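Long-range contacts in GH18329p (Drosophila melanogaster, PDB 5YGC), which helps silence germline transposons, probably by recruiting Piwi proteins to the piRNA biogenesis machinery, and appears here as its extended Tudor domain: residues R165-K170 and G191-D196; F95-D100 and L119-V124; P4-V9 and Q21-Q26. All blocks are in the same frame, centred on the assembly; numbering follows the deposited sequence. Where two conformers were deposited one is given.

Contact 1: R165-K170 and G191-D196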
loop_
_atom_site.group_PDB
_atom_site.type_symbol
_atom_site.label_atom_id
_atom_site.label_comp_id
_atom_site.label_asym_id
_atom_site.label_seq_id
_atom_site.Cartn_x
_atom_site.Cartn_y
_atom_site.Cartn_z
ATOM N N ARG A 165 -0.482 -13.974 -10.736
ATOM C CA ARG A 165 -1.158 -14.043 -12.023
ATOM C C ARG A 165 -2.493 -13.297 -11.907
ATOM O O ARG A 165 -3.204 -13.453 -10.915
ATOM C CB ARG A 165 -1.385 -15.494 -12.447
ATOM C CG ARG A 165 -0.103 -16.277 -12.694
ATOM C CD ARG A 165 -0.401 -17.720 -13.069
ATOM N NE ARG A 165 0.723 -18.376 -13.742
ATOM C CZ ARG A 165 1.768 -18.899 -13.112
ATOM N NH1 ARG A 165 1.827 -18.850 -11.793
ATOM N NH2 ARG A 165 2.748 -19.478 -13.800
ATOM N N VAL A 166 -2.833 -12.473 -12.892
ATOM C CA VAL A 166 -4.141 -11.822 -12.851
ATOM C C VAL A 166 -5.192 -12.749 -13.480
ATOM O O VAL A 166 -4.983 -13.289 -14.566
ATOM C CB VAL A 166 -4.125 -10.443 -13.545
ATOM C CG1 VAL A 166 -3.842 -10.577 -15.049
ATOM C CG2 VAL A 166 -5.454 -9.726 -13.302
ATOM N N VAL A 167 -6.296 -13.000 -12.774
ATOM C CA VAL A 167 -7.266 -13.967 -13.288
ATOM C C VAL A 167 -8.716 -13.479 -13.387
ATOM O O VAL A 167 -9.532 -14.139 -14.018
ATOM C CB VAL A 167 -7.265 -15.253 -12.458
ATOM C CG1 VAL A 167 -5.864 -15.874 -12.426
ATOM C CG2 VAL A 167 -7.772 -14.981 -11.080
ATOM N N THR A 168 -9.034 -12.344 -12.775
ATOM C CA THR A 168 -10.349 -11.736 -12.960
ATOM C C THR A 168 -10.327 -10.295 -12.463
ATOM O O THR A 168 -9.265 -9.761 -12.103
ATOM C CB THR A 168 -11.499 -12.543 -12.254
ATOM O OG1 THR A 168 -12.769 -11.979 -12.612
ATOM C CG2 THR A 168 -11.352 -12.539 -10.765
ATOM N N TYR A 169 -11.499 -9.668 -12.493
ATOM C CA TYR A 169 -11.650 -8.235 -12.280
ATOM C C TYR A 169 -12.981 -7.967 -11.608
ATOM O O TYR A 169 -13.897 -8.796 -11.676
ATOM C CB TYR A 169 -11.565 -7.469 -13.611
ATOM C CG TYR A 169 -10.304 -7.803 -14.371
ATOM C CD1 TYR A 169 -10.266 -8.889 -15.234
ATOM C CD2 TYR A 169 -9.139 -7.058 -14.188
ATOM C CE1 TYR A 169 -9.104 -9.228 -15.901
ATOM C CE2 TYR A 169 -7.971 -7.372 -14.862
ATOM C CZ TYR A 169 -7.960 -8.464 -15.716
ATOM O OH TYR A 169 -6.817 -8.805 -16.395
ATOM N N LYS A 170 -13.077 -6.817 -10.951
ATOM C CA LYS A 170 -14.338 -6.357 -10.389
ATOM C C LYS A 170 -14.371 -4.843 -10.465
ATOM O O LYS A 170 -13.331 -4.211 -10.647
ATOM C CB LYS A 170 -14.502 -6.829 -8.944
ATOM C CG LYS A 170 -13.640 -6.078 -7.953
ATOM C CD LYS A 170 -14.127 -6.257 -6.497
ATOM C CE LYS A 170 -13.688 -7.593 -5.902
ATOM N NZ LYS A 170 -13.955 -7.721 -4.421
ATOM N N GLY A 191 -8.130 -8.957 -9.855
ATOM C CA GLY A 191 -8.186 -10.058 -8.912
ATOM C C GLY A 191 -7.081 -11.017 -9.269
ATOM O O GLY A 191 -6.997 -11.470 -10.416
ATOM N N VAL A 192 -6.223 -11.319 -8.298
ATOM C CA VAL A 192 -5.015 -12.059 -8.582
ATOM C C VAL A 192 -4.895 -13.341 -7.798
ATOM O O VAL A 192 -5.468 -13.509 -6.723
ATOM C CB VAL A 192 -3.746 -11.223 -8.286
ATOM C CG1 VAL A 192 -3.693 -9.991 -9.175
ATOM C CG2 VAL A 192 -3.695 -10.843 -6.814
ATOM N N GLU A 193 -4.109 -14.242 -8.360
ATOM C CA GLU A 193 -3.701 -15.439 -7.673
ATOM C C GLU A 193 -2.247 -15.241 -7.228
ATOM O O GLU A 193 -1.440 -14.655 -7.963
ATOM C CB GLU A 193 -3.896 -16.633 -8.596
ATOM C CG GLU A 193 -3.063 -17.848 -8.319
ATOM C CD GLU A 193 -3.215 -18.845 -9.446
ATOM O OE1 GLU A 193 -4.330 -18.916 -10.008
ATOM O OE2 GLU A 193 -2.225 -19.525 -9.789
ATOM N N LEU A 194 -1.942 -15.670 -6.007
ATOM C CA LEU A 194 -0.615 -15.506 -5.422
ATOM C C LEU A 194 -0.006 -16.842 -5.030
ATOM O O LEU A 194 -0.660 -17.677 -4.403
ATOM C CB LEU A 194 -0.666 -14.618 -4.186
ATOM C CG LEU A 194 -1.080 -13.168 -4.320
ATOM C CD1 LEU A 194 -1.008 -12.507 -2.949
ATOM C CD2 LEU A 194 -0.174 -12.468 -5.325
ATOM N N PHE A 195 1.268 -17.015 -5.362
ATOM C CA PHE A 195 1.978 -18.242 -5.049
ATOM C C PHE A 195 3.328 -17.907 -4.419
ATOM O O PHE A 195 4.027 -17.000 -4.887
ATOM C CB PHE A 195 2.144 -19.062 -6.329
ATOM C CG PHE A 195 2.926 -20.313 -6.153
ATOM C CD1 PHE A 195 2.317 -21.462 -5.669
ATOM C CD2 PHE A 195 4.268 -20.363 -6.519
ATOM C CE1 PHE A 195 3.049 -22.644 -5.528
ATOM C CE2 PHE A 195 5.000 -21.528 -6.380
ATOM C CZ PHE A 195 4.393 -22.673 -5.886
ATOM N N ASP A 196 3.686 -18.606 -3.344
ATOM C CA ASP A 196 4.970 -18.357 -2.698
ATOM C C ASP A 196 5.988 -19.381 -3.175
ATOM O O ASP A 196 5.937 -20.535 -2.771
ATOM C CB ASP A 196 4.835 -18.393 -1.165
ATOM C CG ASP A 196 6.159 -18.076 -0.437
ATOM O OD1 ASP A 196 7.204 -17.954 -1.107
ATOM O OD2 ASP A 196 6.154 -17.959 0.813
HETATM O O HOH W 1 0.548 -17.076 -9.513
#
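A classic beta bulge marks this antiparallel pairing of strands: Val167 and Thr168 both face the single residue Gly191. The carbonyl oxygen of Gly191 is its pivot, accepting hydrogen bonds from Val167 N at 2.9 Å and from Thr168 N at 3.2 Å. The first comes almost straight onto the end of the carbonyl, the second at a wider slant. In return Gly191 N donates to Thr168 O over a short 2.6 Å, from above the plane of that carbonyl. A beta carbon on Gly191 would press against Thr168 CG2, which suits glycine to the spot.

Past the bulge the pairing is regular. Arg165 and Glu193 exchange two backbone bonds, Glu193 N reaching Arg165 O at 2.8 Å. Strands 162-170 and 189-195 are neighbours in the five-stranded mixed sheet that, as in other extended Tudor domains, belongs to the SN-like part with its OB fold. On one face Val192 CG1 lies 4.1 Å from Val166 CA, while the buried Val192 side chain also packs on Phe18 and Cys126. On the other face Glu193 has its CG anti to the backbone N (chi1 156°), and its extended chain runs side by side with that of Arg165. The charged ends attract without bonding: Arg165 NH1 is 4.6 Å from Glu193 OE2, which lies well out of the guanidinium plane, so no N-H points at it. A water accepts from Arg165 NH1 at 3.2 Å and returns a weak bond to Glu193 O, whereas Arg165 NE is taken by the backbone oxygen of Ser2.

Contact 2: F95-D100 and L119-V124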
loop_
_atom_site.group_PDB
_atom_site.type_symbol
_atom_site.label_atom_id
_atom_site.label_comp_id
_atom_site.label_asym_id
_atom_site.label_seq_id
_atom_site.Cartn_x
_atom_site.Cartn_y
_atom_site.Cartn_z
ATOM N N PHE A 95 -0.243 6.489 0.819
ATOM C CA PHE A 95 1.142 6.402 0.355
ATOM C C PHE A 95 1.216 5.676 -0.985
ATOM O O PHE A 95 1.192 4.432 -1.047
ATOM C CB PHE A 95 2.021 5.732 1.416
ATOM C CG PHE A 95 2.336 6.638 2.574
ATOM C CD1 PHE A 95 1.320 7.120 3.389
ATOM C CD2 PHE A 95 3.636 7.049 2.821
ATOM C CE1 PHE A 95 1.600 7.978 4.441
ATOM C CE2 PHE A 95 3.918 7.907 3.875
ATOM C CZ PHE A 95 2.896 8.369 4.684
ATOM N N VAL A 96 1.305 6.470 -2.057
ATOM C CA VAL A 96 1.021 5.972 -3.403
ATOM C C VAL A 96 1.982 4.898 -3.892
ATOM O O VAL A 96 1.663 4.177 -4.827
ATOM C CB VAL A 96 1.002 7.118 -4.447
ATOM C CG1 VAL A 96 -0.088 8.146 -4.091
ATOM C CG2 VAL A 96 2.372 7.777 -4.553
ATOM N N ASP A 97 3.143 4.756 -3.267
ATOM C CA ASP A 97 4.067 3.747 -3.773
ATOM C C ASP A 97 4.015 2.444 -2.971
ATOM O O ASP A 97 4.605 1.435 -3.383
ATOM C CB ASP A 97 5.486 4.311 -3.803
ATOM C CG ASP A 97 5.630 5.462 -4.796
ATOM O OD1 ASP A 97 5.200 5.300 -5.962
ATOM O OD2 ASP A 97 6.151 6.532 -4.405
ATOM N N TYR A 98 3.300 2.454 -1.842
ATOM C CA TYR A 98 3.300 1.305 -0.930
ATOM C C TYR A 98 1.898 0.782 -0.615
ATOM O O TYR A 98 1.693 -0.425 -0.517
ATOM C CB TYR A 98 4.032 1.670 0.358
ATOM C CG TYR A 98 5.500 1.864 0.100
ATOM C CD1 TYR A 98 5.989 3.088 -0.336
ATOM C CD2 TYR A 98 6.396 0.803 0.245
ATOM C CE1 TYR A 98 7.330 3.268 -0.598
ATOM C CE2 TYR A 98 7.738 0.969 -0.015
ATOM C CZ TYR A 98 8.198 2.206 -0.435
ATOM O OH TYR A 98 9.528 2.394 -0.713
ATOM N N GLY A 99 0.941 1.697 -0.474
ATOM C CA GLY A 99 -0.465 1.338 -0.363
ATOM C C GLY A 99 -1.082 1.537 1.013
ATOM O O GLY A 99 -2.313 1.497 1.161
ATOM N N ASP A 100 -0.246 1.708 2.037
ATOM C CA ASP A 100 -0.773 2.037 3.373
ATOM C C ASP A 100 -1.312 3.449 3.348
ATOM O O ASP A 100 -0.891 4.252 2.518
ATOM C CB ASP A 100 0.302 1.943 4.464
ATOM C CG ASP A 100 0.594 0.520 4.891
ATOM O OD1 ASP A 100 -0.335 -0.175 5.404
ATOM O OD2 ASP A 100 1.772 0.116 4.736
ATOM N N LEU A 119 8.202 8.934 -11.897
ATOM C CA LEU A 119 7.970 7.503 -11.716
ATOM C C LEU A 119 6.499 7.181 -11.504
ATOM O O LEU A 119 5.832 7.817 -10.689
ATOM C CB LEU A 119 8.775 6.986 -10.523
ATOM C CG LEU A 119 8.710 5.482 -10.270
ATOM C CD1 LEU A 119 9.242 4.710 -11.473
ATOM C CD2 LEU A 119 9.500 5.134 -9.016
ATOM N N ARG A 120 6.003 6.191 -12.239
ATOM C CA ARG A 120 4.656 5.673 -12.035
ATOM C C ARG A 120 4.445 5.331 -10.558
ATOM O O ARG A 120 5.356 4.809 -9.914
ATOM C CB ARG A 120 4.439 4.433 -12.916
ATOM C CG ARG A 120 3.051 3.845 -12.889
ATOM C CD ARG A 120 2.977 2.590 -13.770
ATOM N NE ARG A 120 3.257 2.880 -15.177
ATOM C CZ ARG A 120 2.362 3.363 -16.037
ATOM N NH1 ARG A 120 1.127 3.628 -15.627
ATOM N NH2 ARG A 120 2.701 3.586 -17.306
ATOM N N PHE A 121 3.262 5.646 -10.028
ATOM C CA PHE A 121 2.892 5.252 -8.675
ATOM C C PHE A 121 2.979 3.739 -8.546
ATOM O O PHE A 121 2.424 3.011 -9.357
ATOM C CB PHE A 121 1.485 5.743 -8.322
ATOM C CG PHE A 121 1.385 7.242 -8.173
ATOM C CD1 PHE A 121 2.521 8.035 -8.237
ATOM C CD2 PHE A 121 0.158 7.851 -7.983
ATOM C CE1 PHE A 121 2.435 9.409 -8.117
ATOM C CE2 PHE A 121 0.064 9.229 -7.850
ATOM C CZ PHE A 121 1.203 10.007 -7.926
ATOM N N GLN A 122 3.681 3.264 -7.529
ATOM C CA GLN A 122 4.140 1.887 -7.551
ATOM C C GLN A 122 3.186 0.873 -6.937
ATOM O O GLN A 122 3.258 -0.293 -7.285
ATOM C CB GLN A 122 5.500 1.801 -6.872
ATOM C CG GLN A 122 6.603 2.424 -7.734
ATOM C CD GLN A 122 6.795 1.661 -9.030
ATOM O OE1 GLN A 122 7.021 0.449 -9.012
ATOM N NE2 GLN A 122 6.675 2.356 -10.164
ATOM N N ALA A 123 2.300 1.296 -6.035
ATOM C CA ALA A 123 1.419 0.334 -5.371
ATOM C C ALA A 123 0.179 0.043 -6.226
ATOM O O ALA A 123 -0.557 0.958 -6.619
ATOM C CB ALA A 123 1.015 0.841 -3.975
ATOM N N VAL A 124 -0.055 -1.231 -6.518
ATOM C CA VAL A 124 -1.215 -1.601 -7.329
ATOM C C VAL A 124 -2.249 -2.316 -6.463
ATOM O O VAL A 124 -1.982 -3.365 -5.891
ATOM C CB VAL A 124 -0.818 -2.482 -8.546
ATOM C CG1 VAL A 124 -2.057 -2.894 -9.350
ATOM C CG2 VAL A 124 0.211 -1.748 -9.461
HETATM O O HOH W 2 -0.929 3.610 -5.715
#
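Val96 and Phe121 make the apolar part of this contact between two irregular loop segments. The valine lies over one face of the ring, with its CG2 methyl 3.8 Å from the centroid of Phe121 and only 13° off the ring normal, a CH-pi contact. CG1 lies over the CD2-CE2 side of the same face, so both branches of the fork rest on one side of the ring. The Val96 torsion (chi1 -60°) sets CG2 between the backbone N and the carbonyl carbon, and from there it meets the ring. Ala123 CB packs against the backbone of the turn, 3.5 Å from Tyr98 C.

Hydrogen bonds tie the two segments together. Ala123 N donates to Val96 O at 3.2 Å, and a water gives one hydrogen bond to Val96 O and another to Ala123 O, each 2.8 Å long, bridging the segments a second time. Asp97 OD1 accepts from Gln122 N at 3.0 Å on its anti lone pair. Within 119-124, the Gln122 side chain curls back so that its NE2 bonds Arg120 O at 2.8 Å. Within 95-100, Tyr98 N and Gly99 N share Phe95 O, closing a tight turn whose backbone angles at Gly99 call for glycine.

Charge enters through Asp97, whose OD1 also forms a salt bridge with Arg73; the arginine would probably stabilise the carboxylate and hold it in place for the Gln122 amide.

The turn follows strand 89-95 of the antiparallel sheet in this Tudor domain, and 119-124 leads into strand 124-128 of the other sheet. Arg73, on strand 70-81, flanks both segments, while Leu30 and Met33 of helix 25-41 pack on Asp97.

Contact 3: P4-V9 and Q21-Q26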
loop_
_atom_site.group_PDB
_atom_site.type_symbol
_atom_site.label_atom_id
_atom_site.label_comp_id
_atom_site.label_asym_id
_atom_site.label_seq_id
_atom_site.Cartn_x
_atom_site.Cartn_y
_atom_site.Cartn_z
ATOM N N PRO A 4 3.368 -15.467 -15.167
ATOM C CA PRO A 4 3.720 -15.259 -13.757
ATOM C C PRO A 4 4.402 -13.915 -13.612
ATOM O O PRO A 4 5.213 -13.561 -14.464
ATOM C CB PRO A 4 4.673 -16.414 -13.458
ATOM C CG PRO A 4 5.340 -16.686 -14.800
ATOM C CD PRO A 4 4.236 -16.467 -15.818
ATOM N N MET A 5 4.059 -13.163 -12.574
ATOM C CA MET A 5 4.667 -11.856 -12.342
ATOM C C MET A 5 5.258 -11.786 -10.933
ATOM O O MET A 5 4.567 -12.042 -9.951
ATOM C CB MET A 5 3.634 -10.736 -12.523
ATOM C CG MET A 5 2.967 -10.671 -13.885
ATOM S SD MET A 5 1.671 -9.401 -13.873
ATOM C CE MET A 5 0.403 -10.192 -12.881
ATOM N N GLU A 6 6.531 -11.441 -10.828
ATOM C CA GLU A 6 7.148 -11.322 -9.516
ATOM C C GLU A 6 6.708 -10.029 -8.822
ATOM O O GLU A 6 6.864 -8.942 -9.377
ATOM C CB GLU A 6 8.674 -11.376 -9.638
ATOM C CG GLU A 6 9.186 -12.708 -10.181
ATOM C CD GLU A 6 10.701 -12.819 -10.115
ATOM O OE1 GLU A 6 11.377 -11.768 -10.111
ATOM O OE2 GLU A 6 11.213 -13.957 -10.061
ATOM N N VAL A 7 6.148 -10.159 -7.618
ATOM C CA VAL A 7 5.659 -9.009 -6.872
ATOM C C VAL A 7 6.040 -9.059 -5.400
ATOM O O VAL A 7 6.328 -10.134 -4.859
ATOM C CB VAL A 7 4.108 -8.884 -6.924
ATOM C CG1 VAL A 7 3.610 -8.794 -8.354
ATOM C CG2 VAL A 7 3.453 -10.050 -6.191
ATOM N N TYR A 8 6.018 -7.887 -4.761
ATOM C CA TYR A 8 5.881 -7.811 -3.308
ATOM C C TYR A 8 4.470 -7.365 -2.906
ATOM O O TYR A 8 3.925 -6.443 -3.509
ATOM C CB TYR A 8 6.860 -6.807 -2.703
ATOM C CG TYR A 8 8.317 -7.045 -2.984
ATOM C CD1 TYR A 8 8.942 -8.219 -2.582
ATOM C CD2 TYR A 8 9.075 -6.076 -3.621
ATOM C CE1 TYR A 8 10.284 -8.426 -2.828
ATOM C CE2 TYR A 8 10.420 -6.273 -3.874
ATOM C CZ TYR A 8 11.018 -7.443 -3.471
ATOM O OH TYR A 8 12.354 -7.645 -3.726
ATOM N N VAL A 9 3.909 -7.975 -1.864
ATOM C CA VAL A 9 2.750 -7.395 -1.202
ATOM C C VAL A 9 3.266 -6.331 -0.219
ATOM O O VAL A 9 3.931 -6.644 0.777
ATOM C CB VAL A 9 1.898 -8.464 -0.485
ATOM C CG1 VAL A 9 0.757 -7.805 0.357
ATOM C CG2 VAL A 9 1.336 -9.450 -1.514
ATOM N N GLN A 21 3.682 -4.435 -5.353
ATOM C CA GLN A 21 4.658 -3.723 -6.146
ATOM C C GLN A 21 5.274 -4.701 -7.130
ATOM O O GLN A 21 5.535 -5.854 -6.777
ATOM C CB GLN A 21 5.738 -3.112 -5.261
ATOM C CG GLN A 21 5.218 -2.169 -4.186
ATOM C CD GLN A 21 6.299 -1.854 -3.177
ATOM O OE1 GLN A 21 7.167 -2.691 -2.903
ATOM N NE2 GLN A 21 6.260 -0.655 -2.616
ATOM N N LEU A 22 5.484 -4.254 -8.363
ATOM C CA LEU A 22 6.140 -5.087 -9.365
ATOM C C LEU A 22 7.639 -5.103 -9.144
ATOM O O LEU A 22 8.270 -4.051 -9.015
ATOM C CB LEU A 22 5.847 -4.594 -10.780
ATOM C CG LEU A 22 4.587 -5.148 -11.433
ATOM C CD1 LEU A 22 4.623 -6.661 -11.392
ATOM C CD2 LEU A 22 3.346 -4.640 -10.735
ATOM N N ILE A 23 8.208 -6.300 -9.106
ATOM C CA ILE A 23 9.650 -6.459 -8.963
ATOM C C ILE A 23 10.319 -6.310 -10.328
ATOM O O ILE A 23 9.849 -6.855 -11.326
ATOM C CB ILE A 23 9.986 -7.823 -8.326
ATOM C CG1 ILE A 23 9.480 -7.839 -6.876
ATOM C CG2 ILE A 23 11.495 -8.114 -8.385
ATOM C CD1 ILE A 23 9.519 -9.192 -6.209
ATOM N N GLY A 24 11.399 -5.541 -10.380
ATOM C CA GLY A 24 12.130 -5.370 -11.622
ATOM C C GLY A 24 12.817 -4.028 -11.663
ATOM O O GLY A 24 13.255 -3.531 -10.624
ATOM N N PRO A 25 12.926 -3.436 -12.859
ATOM C CA PRO A 25 13.458 -2.075 -12.976
ATOM C C PRO A 25 12.665 -1.079 -12.111
ATOM O O PRO A 25 13.250 -0.150 -11.554
ATOM C CB PRO A 25 13.298 -1.754 -14.469
ATOM C CG PRO A 25 13.212 -3.066 -15.144
ATOM C CD PRO A 25 12.579 -4.015 -14.169
ATOM N N GLN A 26 11.356 -1.297 -11.992
ATOM C CA GLN A 26 10.492 -0.396 -11.233
ATOM C C GLN A 26 10.839 -0.370 -9.744
ATOM O O GLN A 26 10.899 0.689 -9.139
ATOM C CB GLN A 26 9.020 -0.787 -11.405
ATOM C CG GLN A 26 8.504 -0.648 -12.824
ATOM C CD GLN A 26 8.936 -1.803 -13.711
ATOM O OE1 GLN A 26 9.379 -2.847 -13.220
ATOM N NE2 GLN A 26 8.834 -1.611 -15.026
HETATM O O HOH W 3 7.637 -8.102 -11.900
#
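Tyr8 and Ile23 form the tightly packed part of this contact. Ile23 CD1 stands over the centre of the tyrosine ring, 3.6 Å from its centroid, a CH-pi contact, while Ile23 CG1 comes within 3.5 Å of Tyr8 CE2. With CG beside the backbone N (chi1 -57°), Tyr8 turns its ring under that branch. An alanine in place of Tyr8 would remove the ring and is likely to open a gap under Ile23 CD1. Beneath them the hairpin is stitched by Tyr8 N to Gln21 O (2.9 Å) and Gln21 N to Tyr8 O (2.7 Å).

The solvent side, around Glu6 and Met5, is looser. Ile23 N still bonds Glu6 O at 3.0 Å, and a water links that oxygen to Ile23 O. The exposed Glu6 side chain crosses Ile23 obliquely, Glu6 CB 4.0 Å from Ile23 CB, and its carboxylate forms a long, weak ion pair with Lys161. Leu22 CD1 packs on Val7 CG1 (3.8 Å) and Met5 CB (4.3 Å).

The hairpin of strands 5-12 and 17-22 runs on into helix 25-41, with Gly24 at its N-cap. Strand 162-170 flanks strand 5-12, and Trp159 meets the Tyr8 ring edge-to-face.

Along the chain the contacts come in series: contact 3, then contact 2, then contact 1. Contacts 1 and 3 share one mixed sheet, in which strands 162-170 and 5-12 are neighbours; their centres lie about 13 Å apart, and Arg165 packs on Pro4 and Met5. Contact 2, whose centre lies about 12 Å from that of contact 3, sits where this sheet meets the antiparallel Tudor sheet. There Gln21 NE2 probably hydrogen-bonds Asp97 O, and Gln122 packs on Gln26. Contacts 1 and 2 do not touch, being about 18 Å apart between centres. Residues from both ends of the chain thus build one sheet, consistent with two subdomains folded together as a single Piwi-binding unit.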